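GrgF (Penicillium sp. sh18, PDB 6LZH) acts as a polyketide transferase of the alpha/beta hydrolase fold, a Claisen-condensation enzyme in the biosynthesis of the chain-fused polyketide gregatin A. Local coordinates at residues Ala34-Pro39 against Glu89-Ala94; Asn119-Ala124 against Ala132-Val137; Pro231-Thr236 against Leu281-Asp286. All blocks are in the same frame, centred on the assembly; numbering follows the deposited sequence.

Contact 1. Residues Ala34-Pro39 against Glu89-Ala94; sequences ALIMSP and EHLHDA
Ser38 OG faces both methyls of Leu91. Leu91 CD2 lies 3.7 Å and Leu91 CD1 3.9 Å from Ser38 OG, so across this contact the hydroxyl oxygen meets only carbon. Both of these approaches are van der Waals contacts. Leu91 CD2 also touches Ile36 CG2 at 3.6 Å, the shortest approach between the two segments. The Leu91 methyl therefore fits beside both Ile36 and Ser38, two residues that point from the same face of strand 32-38. The side chains of Ile36 and Leu91 run past each other in opposite directions.

The other branch of Ile36 serves Ala94. CG1 lies beside the backbone N (chi1 -56°), and the extended chi2 carries Ile36 CD1 onward to Ala94 CB at 3.8 Å. Ile36 thus touches residues one helical turn apart, Leu91 with CG2 and Ala94 with CD1. The strand and the helix run nearly antiparallel, with segment axes 10.2 Å apart at an angle of 151°.

Tyr66 of the adjacent strand 62-66 packs against Ile36, Leu91 and Ala94 and extends the same apolar layer. The helix also carries polar groups to the dimer interface. Glu89 and Asp93 form salt bridges with Arg161 of the second subunit, and His92 NE2 is hydrogen-bonded to Tyr213 OH of that subunit.

All four touching residues are buried. The contact couples one helix to the central sheet of the alpha/beta hydrolase fold by close fit of methyl groups. Its attraction is dispersive and hydrophobic, without directional polar bonds between the two segments.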
loop_
_atom_site.group_PDB
_atom_site.type_symbol
_atom_site.label_atom_id
_atom_site.label_comp_id
_atom_site.label_asym_id
_atom_site.label_seq_id
_atom_site.Cartn_x
_atom_site.Cartn_y
_atom_site.Cartn_z
ATOM N N ALA A 34 4.291 -28.112 3.801
ATOM C CA ALA A 34 5.301 -27.107 4.120
ATOM C C ALA A 34 4.642 -25.869 4.722
ATOM O O ALA A 34 3.432 -25.638 4.574
ATOM C CB ALA A 34 6.122 -26.704 2.892
ATOM N N LEU A 35 5.476 -25.060 5.382
ATOM C CA LEU A 35 5.024 -23.907 6.153
ATOM C C LEU A 35 6.068 -22.803 6.075
ATOM O O LEU A 35 7.259 -23.044 6.329
ATOM C CB LEU A 35 4.784 -24.289 7.615
ATOM C CG LEU A 35 4.045 -23.284 8.490
ATOM C CD1 LEU A 35 2.599 -23.180 8.059
ATOM C CD2 LEU A 35 4.134 -23.717 9.956
ATOM N N ILE A 36 5.614 -21.600 5.727
ATOM C CA ILE A 36 6.434 -20.394 5.709
ATOM C C ILE A 36 6.033 -19.547 6.911
ATOM O O ILE A 36 4.874 -19.118 7.015
ATOM C CB ILE A 36 6.260 -19.609 4.399
ATOM C CG1 ILE A 36 6.578 -20.495 3.191
ATOM C CG2 ILE A 36 7.125 -18.348 4.424
ATOM C CD1 ILE A 36 6.299 -19.820 1.859
ATOM N N MET A 37 6.988 -19.294 7.808
ATOM C CA MET A 37 6.725 -18.670 9.104
ATOM C C MET A 37 7.251 -17.238 9.135
ATOM O O MET A 37 8.398 -16.983 8.751
ATOM C CB MET A 37 7.360 -19.494 10.229
ATOM C CG MET A 37 6.773 -20.914 10.306
ATOM S SD MET A 37 7.662 -21.976 11.464
ATOM C CE MET A 37 7.245 -21.222 13.052
ATOM N N SER A 38 6.417 -16.310 9.611
ATOM C CA SER A 38 6.734 -14.887 9.624
ATOM C C SER A 38 6.785 -14.401 11.066
ATOM O O SER A 38 5.857 -14.686 11.848
ATOM C CB SER A 38 5.677 -14.067 8.847
ATOM O OG SER A 38 5.683 -14.349 7.463
ATOM N N PRO A 39 7.825 -13.642 11.446
ATOM C CA PRO A 39 8.017 -13.282 12.856
ATOM C C PRO A 39 7.286 -12.007 13.244
ATOM O O PRO A 39 6.630 -11.376 12.403
ATOM C CB PRO A 39 9.543 -13.112 12.961
ATOM C CG PRO A 39 9.935 -12.611 11.596
ATOM C CD PRO A 39 8.977 -13.256 10.606
ATOM N N GLU A 89 3.862 -9.241 -0.323
ATOM C CA GLU A 89 4.349 -9.553 -1.663
ATOM C C GLU A 89 5.510 -10.530 -1.597
ATOM O O GLU A 89 5.598 -11.464 -2.401
ATOM C CB GLU A 89 4.784 -8.276 -2.372
ATOM C CG GLU A 89 3.659 -7.484 -2.988
ATOM C CD GLU A 89 4.201 -6.285 -3.739
ATOM O OE1 GLU A 89 4.799 -6.456 -4.826
ATOM O OE2 GLU A 89 4.066 -5.182 -3.210
ATOM N N HIS A 90 6.404 -10.331 -0.635
ATOM C CA HIS A 90 7.573 -11.192 -0.530
ATOM C C HIS A 90 7.180 -12.613 -0.150
ATOM O O HIS A 90 7.865 -13.563 -0.532
ATOM C CB HIS A 90 8.555 -10.589 0.466
ATOM C CG HIS A 90 9.276 -9.392 -0.066
ATOM N ND1 HIS A 90 10.083 -8.594 0.719
ATOM C CD2 HIS A 90 9.315 -8.858 -1.313
ATOM C CE1 HIS A 90 10.586 -7.622 -0.020
ATOM N NE2 HIS A 90 10.137 -7.760 -1.257
ATOM N N LEU A 91 6.068 -12.781 0.575
ATOM C CA LEU A 91 5.578 -14.129 0.865
ATOM C C LEU A 91 5.098 -14.835 -0.398
ATOM O O LEU A 91 5.217 -16.064 -0.503
ATOM C CB LEU A 91 4.454 -14.080 1.892
ATOM C CG LEU A 91 4.887 -13.907 3.342
ATOM C CD1 LEU A 91 3.650 -13.775 4.225
ATOM C CD2 LEU A 91 5.747 -15.098 3.806
ATOM N N HIS A 92 4.565 -14.089 -1.373
ATOM C CA HIS A 92 4.295 -14.695 -2.680
ATOM C C HIS A 92 5.592 -15.169 -3.342
ATOM O O HIS A 92 5.629 -16.224 -3.989
ATOM C CB HIS A 92 3.591 -13.711 -3.614
ATOM C CG HIS A 92 2.416 -13.002 -3.010
ATOM N ND1 HIS A 92 1.602 -13.577 -2.057
ATOM C CD2 HIS A 92 1.923 -11.756 -3.227
ATOM C CE1 HIS A 92 0.650 -12.721 -1.719
ATOM N NE2 HIS A 92 0.818 -11.611 -2.420
ATOM N N ASP A 93 6.663 -14.394 -3.207
ATOM C CA ASP A 93 7.940 -14.816 -3.777
ATOM C C ASP A 93 8.494 -16.015 -3.019
ATOM O O ASP A 93 9.112 -16.911 -3.615
ATOM C CB ASP A 93 8.936 -13.647 -3.761
ATOM C CG ASP A 93 8.491 -12.494 -4.647
ATOM O OD1 ASP A 93 7.672 -12.753 -5.558
ATOM O OD2 ASP A 93 8.948 -11.333 -4.423
ATOM N N ALA A 94 8.256 -16.064 -1.711
ATOM C CA ALA A 94 8.673 -17.227 -0.932
ATOM C C ALA A 94 7.921 -18.482 -1.368
ATOM O O ALA A 94 8.524 -19.552 -1.513
ATOM C CB ALA A 94 8.461 -16.949 0.559
#

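Contact 2. Residues Asn119-Ala124 against Ala132-Val137; sequences NVTLAA and AAAIAV
Thr121, Ala136 and Leu122 carry most of this helix-to-strand contact. Thr121 turns its methyl to the strand. Thr121 CG2 rests 3.7 Å from Ile135 O and 4.1 Å from Ala134 CB, so it covers both the backbone and a side chain. With chi1 at -72°, CG2 is anti to the backbone N and OG1 lies beside that N. The hydroxyl is hydrogen-bonded within its own helix, to Gly117 O. This pairing ties up the polar branch and leaves the methyl for the sheet.

Ala136 meets Leu122. Ala136 CB sits against the branched end of Leu122, 3.7 Å from Leu122 CD1, with Leu122 CG and CD2 hardly farther. The small alanines allow a close approach, and the segment axes come within 7.7 Å at an angle of 157°. On the other face of the strand, Ile135 packs on helix 277-292.

Helix 116-127 links strand 108-114 to strand 133-137. The arrangement is a beta-alpha-beta crossover, and the active-site Cys115 lies at the turn into its helix. That turn has the GxCxG pattern of a nucleophile elbow, consistent with the core of the alpha/beta hydrolase fold.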
loop_
_atom_site.group_PDB
_atom_site.type_symbol
_atom_site.label_atom_id
_atom_site.label_comp_id
_atom_site.label_asym_id
_atom_site.label_seq_id
_atom_site.Cartn_x
_atom_site.Cartn_y
_atom_site.Cartn_z
ATOM N N ASN A 119 -0.422 -10.508 10.587
ATOM C CA ASN A 119 -1.049 -9.545 9.692
ATOM C C ASN A 119 -0.604 -9.799 8.254
ATOM O O ASN A 119 -1.429 -9.960 7.352
ATOM C CB ASN A 119 -0.686 -8.131 10.152
ATOM C CG ASN A 119 -1.295 -7.031 9.280
ATOM O OD1 ASN A 119 -1.063 -6.972 8.081
ATOM N ND2 ASN A 119 -2.046 -6.132 9.907
ATOM N N VAL A 120 0.704 -9.886 8.038
ATOM C CA VAL A 120 1.238 -10.117 6.689
ATOM C C VAL A 120 0.790 -11.476 6.145
ATOM O O VAL A 120 0.515 -11.630 4.944
ATOM C CB VAL A 120 2.772 -9.979 6.741
ATOM C CG1 VAL A 120 3.429 -10.504 5.495
ATOM C CG2 VAL A 120 3.158 -8.519 6.998
ATOM N N THR A 121 0.749 -12.491 7.012
ATOM C CA THR A 121 0.277 -13.821 6.612
ATOM C C THR A 121 -1.163 -13.773 6.095
ATOM O O THR A 121 -1.474 -14.332 5.036
ATOM C CB THR A 121 0.409 -14.790 7.801
ATOM O OG1 THR A 121 1.795 -15.098 8.028
ATOM C CG2 THR A 121 -0.339 -16.128 7.547
ATOM N N LEU A 122 -2.069 -13.130 6.844
ATOM C CA LEU A 122 -3.455 -13.031 6.390
ATOM C C LEU A 122 -3.559 -12.267 5.068
ATOM O O LEU A 122 -4.357 -12.623 4.189
ATOM C CB LEU A 122 -4.308 -12.358 7.468
ATOM C CG LEU A 122 -4.442 -13.171 8.762
ATOM C CD1 LEU A 122 -4.992 -12.339 9.900
ATOM C CD2 LEU A 122 -5.268 -14.451 8.551
ATOM N N ALA A 123 -2.779 -11.196 4.916
ATOM C CA ALA A 123 -2.852 -10.424 3.677
ATOM C C ALA A 123 -2.343 -11.244 2.501
ATOM O O ALA A 123 -2.920 -11.206 1.410
ATOM C CB ALA A 123 -2.045 -9.130 3.816
ATOM N N ALA A 124 -1.250 -11.977 2.696
ATOM C CA ALA A 124 -0.740 -12.810 1.608
ATOM C C ALA A 124 -1.751 -13.889 1.235
ATOM O O ALA A 124 -1.953 -14.179 0.047
ATOM C CB ALA A 124 0.605 -13.425 2.001
ATOM N N ALA A 132 -2.311 -23.105 0.619
ATOM C CA ALA A 132 -3.326 -24.086 0.967
ATOM C C ALA A 132 -4.041 -23.766 2.271
ATOM O O ALA A 132 -5.187 -24.187 2.452
ATOM C CB ALA A 132 -2.703 -25.482 1.046
ATOM N N ALA A 133 -3.404 -23.006 3.165
ATOM C CA ALA A 133 -3.947 -22.734 4.496
ATOM C C ALA A 133 -3.101 -21.643 5.131
ATOM O O ALA A 133 -1.939 -21.464 4.773
ATOM C CB ALA A 133 -3.952 -23.997 5.380
ATOM N N ALA A 134 -3.695 -20.919 6.084
ATOM C CA ALA A 134 -3.002 -19.822 6.744
ATOM C C ALA A 134 -3.339 -19.835 8.226
ATOM O O ALA A 134 -4.499 -20.049 8.590
ATOM C CB ALA A 134 -3.385 -18.459 6.142
ATOM N N ILE A 135 -2.328 -19.596 9.073
ATOM C CA ILE A 135 -2.508 -19.493 10.522
ATOM C C ILE A 135 -1.936 -18.165 10.999
ATOM O O ILE A 135 -0.761 -17.863 10.744
ATOM C CB ILE A 135 -1.821 -20.651 11.271
ATOM C CG1 ILE A 135 -2.386 -22.010 10.819
ATOM C CG2 ILE A 135 -1.960 -20.428 12.802
ATOM C CD1 ILE A 135 -1.525 -23.221 11.314
ATOM N N ALA A 136 -2.755 -17.386 11.713
ATOM C CA ALA A 136 -2.317 -16.132 12.319
ATOM C C ALA A 136 -2.371 -16.269 13.837
ATOM O O ALA A 136 -3.432 -16.548 14.403
ATOM C CB ALA A 136 -3.184 -14.958 11.847
ATOM N N VAL A 137 -1.230 -16.085 14.489
ATOM C CA VAL A 137 -1.129 -16.166 15.942
ATOM C C VAL A 137 -0.959 -14.765 16.504
ATOM O O VAL A 137 0.014 -14.073 16.176
ATOM C CB VAL A 137 0.038 -17.065 16.374
ATOM C CG1 VAL A 137 0.113 -17.083 17.879
ATOM C CG2 VAL A 137 -0.109 -18.475 15.784
#

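Contact 3. Residues Pro231-Thr236 against Leu281-Asp286; sequences PAMMVT and LNRQLD
The Arg283 guanidinium has Met233 CE over one face. Met233 CE lies 4.0 Å from Arg283 NE and 3.7 Å from Arg283 CG, so it covers the root of the flat group and the aliphatic chain leading to it. The second flat group, the amide of Gln284, meets Val235. Val235 CG2 is 3.8 Å from Gln284 NE2, displaced out of the amide plane. Val235 CG1 is farther from Gln284 NE2, at 4.2 Å.

These pairs set helix 277-292 against strand 232-237 in the central sheet of the alpha/beta hydrolase fold. The segment axes are 10.5 Å apart and almost antiparallel, at 169°.

Met233 is stretched through all three torsions, with CG anti to the backbone N (chi1 175°). This carries its methyl across to the helix, where it touches the neighbouring residues Arg283 and Gln284. Its chain meets Gln284 at about a right angle and Arg283 at a slant. Arg283 bends at chi2 (69°), and both its CG and its NE lie near Met233 CE.

Gln284 is buried, and its OE1 is held by a hydrogen bond from Trp112 NE1 of strand 108-114. That bond should limit rotation of the amide and hold its nitrogen end beside Val235. Arg283 lies near a bound sodium ion and forms a long, weak ion pair with Asp262, which takes part in a sodium site together with Ile263. Nearer the backbone than the amide, Gln284 CG lies 4.0 Å from Met233 CE and 4.1 Å from Met233 SD.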
loop_
_atom_site.group_PDB
_atom_site.type_symbol
_atom_site.label_atom_id
_atom_site.label_comp_id
_atom_site.label_asym_id
_atom_site.label_seq_id
_atom_site.Cartn_x
_atom_site.Cartn_y
_atom_site.Cartn_z
ATOM N N PRO A 231 -8.602 -21.856 3.590
ATOM C CA PRO A 231 -8.864 -22.029 5.025
ATOM C C PRO A 231 -7.894 -21.222 5.877
ATOM O O PRO A 231 -6.686 -21.218 5.637
ATOM C CB PRO A 231 -8.673 -23.537 5.238
ATOM C CG PRO A 231 -8.808 -24.143 3.897
ATOM C CD PRO A 231 -8.301 -23.133 2.921
ATOM N N ALA A 232 -8.433 -20.546 6.892
ATOM C CA ALA A 232 -7.652 -19.647 7.729
ATOM C C ALA A 232 -7.969 -19.883 9.198
ATOM O O ALA A 232 -9.129 -20.088 9.572
ATOM C CB ALA A 232 -7.924 -18.174 7.384
ATOM N N MET A 233 -6.933 -19.865 10.029
ATOM C CA MET A 233 -7.095 -20.057 11.458
ATOM C C MET A 233 -6.505 -18.874 12.203
ATOM O O MET A 233 -5.365 -18.476 11.939
ATOM C CB MET A 233 -6.415 -21.343 11.918
ATOM C CG MET A 233 -6.461 -21.502 13.397
ATOM S SD MET A 233 -5.738 -23.110 13.852
ATOM C CE MET A 233 -5.996 -23.071 15.625
ATOM N N MET A 234 -7.256 -18.331 13.152
ATOM C CA MET A 234 -6.699 -17.332 14.045
ATOM C C MET A 234 -6.520 -17.923 15.430
ATOM O O MET A 234 -7.400 -18.643 15.930
ATOM C CB MET A 234 -7.585 -16.091 14.145
ATOM C CG MET A 234 -6.842 -14.946 14.834
ATOM S SD MET A 234 -7.836 -13.452 14.847
ATOM C CE MET A 234 -7.846 -12.992 13.110
ATOM N N VAL A 235 -5.393 -17.591 16.053
ATOM C CA VAL A 235 -5.057 -18.047 17.401
ATOM C C VAL A 235 -4.860 -16.816 18.266
ATOM O O VAL A 235 -3.852 -16.104 18.137
ATOM C CB VAL A 235 -3.816 -18.942 17.414
ATOM C CG1 VAL A 235 -3.482 -19.360 18.847
ATOM C CG2 VAL A 235 -4.059 -20.150 16.519
ATOM N N THR A 236 -5.830 -16.559 19.142
ATOM C CA THR A 236 -5.954 -15.274 19.816
ATOM C C THR A 236 -5.826 -15.485 21.319
ATOM O O THR A 236 -6.663 -16.185 21.914
ATOM C CB THR A 236 -7.301 -14.620 19.471
ATOM O OG1 THR A 236 -7.310 -14.232 18.090
ATOM C CG2 THR A 236 -7.552 -13.394 20.329
ATOM N N LEU A 281 0.121 -26.275 19.618
ATOM C CA LEU A 281 0.615 -26.648 18.293
ATOM C C LEU A 281 -0.116 -27.875 17.737
ATOM O O LEU A 281 -0.299 -27.979 16.516
ATOM C CB LEU A 281 2.132 -26.863 18.356
ATOM C CG LEU A 281 2.953 -25.609 18.703
ATOM C CD1 LEU A 281 4.447 -25.905 18.697
ATOM C CD2 LEU A 281 2.645 -24.461 17.738
ATOM N N ASN A 282 -0.526 -28.817 18.598
ATOM C CA ASN A 282 -1.317 -29.958 18.119
ATOM C C ASN A 282 -2.613 -29.498 17.476
ATOM O O ASN A 282 -3.055 -30.067 16.467
ATOM C CB ASN A 282 -1.628 -30.913 19.260
ATOM C CG ASN A 282 -0.563 -31.955 19.420
ATOM O OD1 ASN A 282 0.027 -32.385 18.430
ATOM N ND2 ASN A 282 -0.286 -32.355 20.663
ATOM N N ARG A 283 -3.235 -28.474 18.058
ATOM C CA ARG A 283 -4.460 -27.906 17.496
ATOM C C ARG A 283 -4.207 -27.333 16.104
ATOM O O ARG A 283 -4.960 -27.611 15.161
ATOM C CB ARG A 283 -5.005 -26.845 18.453
ATOM C CG ARG A 283 -6.105 -25.939 17.881
ATOM C CD ARG A 283 -7.426 -26.693 17.644
ATOM N NE ARG A 283 -8.469 -25.765 17.220
ATOM C CZ ARG A 283 -9.129 -24.977 18.062
ATOM N NH1 ARG A 283 -8.861 -25.031 19.357
ATOM N NH2 ARG A 283 -10.057 -24.140 17.607
ATOM N N GLN A 284 -3.128 -26.555 15.952
ATOM C CA GLN A 284 -2.773 -25.987 14.653
ATOM C C GLN A 284 -2.379 -27.077 13.668
ATOM O O GLN A 284 -2.711 -27.002 12.485
ATOM C CB GLN A 284 -1.627 -24.984 14.807
ATOM C CG GLN A 284 -2.033 -23.722 15.566
ATOM C CD GLN A 284 -0.847 -22.858 15.962
ATOM O OE1 GLN A 284 0.149 -22.788 15.249
ATOM N NE2 GLN A 284 -0.953 -22.196 17.117
ATOM N N LEU A 285 -1.656 -28.089 14.142
ATOM C CA LEU A 285 -1.330 -29.229 13.296
ATOM C C LEU A 285 -2.596 -29.944 12.815
ATOM O O LEU A 285 -2.687 -30.353 11.649
ATOM C CB LEU A 285 -0.419 -30.181 14.073
ATOM C CG LEU A 285 -0.139 -31.500 13.361
ATOM C CD1 LEU A 285 0.797 -31.222 12.199
ATOM C CD2 LEU A 285 0.474 -32.491 14.351
ATOM N N ASP A 286 -3.587 -30.093 13.693
ATOM C CA ASP A 286 -4.840 -30.729 13.292
ATOM C C ASP A 286 -5.563 -29.895 12.236
ATOM O O ASP A 286 -6.096 -30.435 11.258
ATOM C CB ASP A 286 -5.735 -30.930 14.521
ATOM C CG ASP A 286 -6.928 -31.815 14.226
ATOM O OD1 ASP A 286 -6.715 -33.023 14.010
ATOM O OD2 ASP A 286 -8.075 -31.302 14.176
#

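How the contacts relate
The three contacts come in series along the chain and all rest on one mixed eight-stranded sheet. Contacts 1 and 2 have centres about 9 Å apart. Their helices 84-99 and 116-127 touch through Leu91 with Val120 and Ala124. Contacts 2 and 3 have centres about 11 Å apart and use neighbouring strands 133-137 and 232-237, where Ala134 and Ala136 probably accept hydrogen bonds at their carbonyl oxygens from the backbone N of Met233 and Val235. Contact 3 takes its helix, 277-292, from the other side of the sheet. Contacts 1 and 3 are about 17 Å apart between centres and do not touch. The three contacts thus pack helices on both faces of the sheet in the fold that carries the active-site residues Cys115, Asp240 and His269.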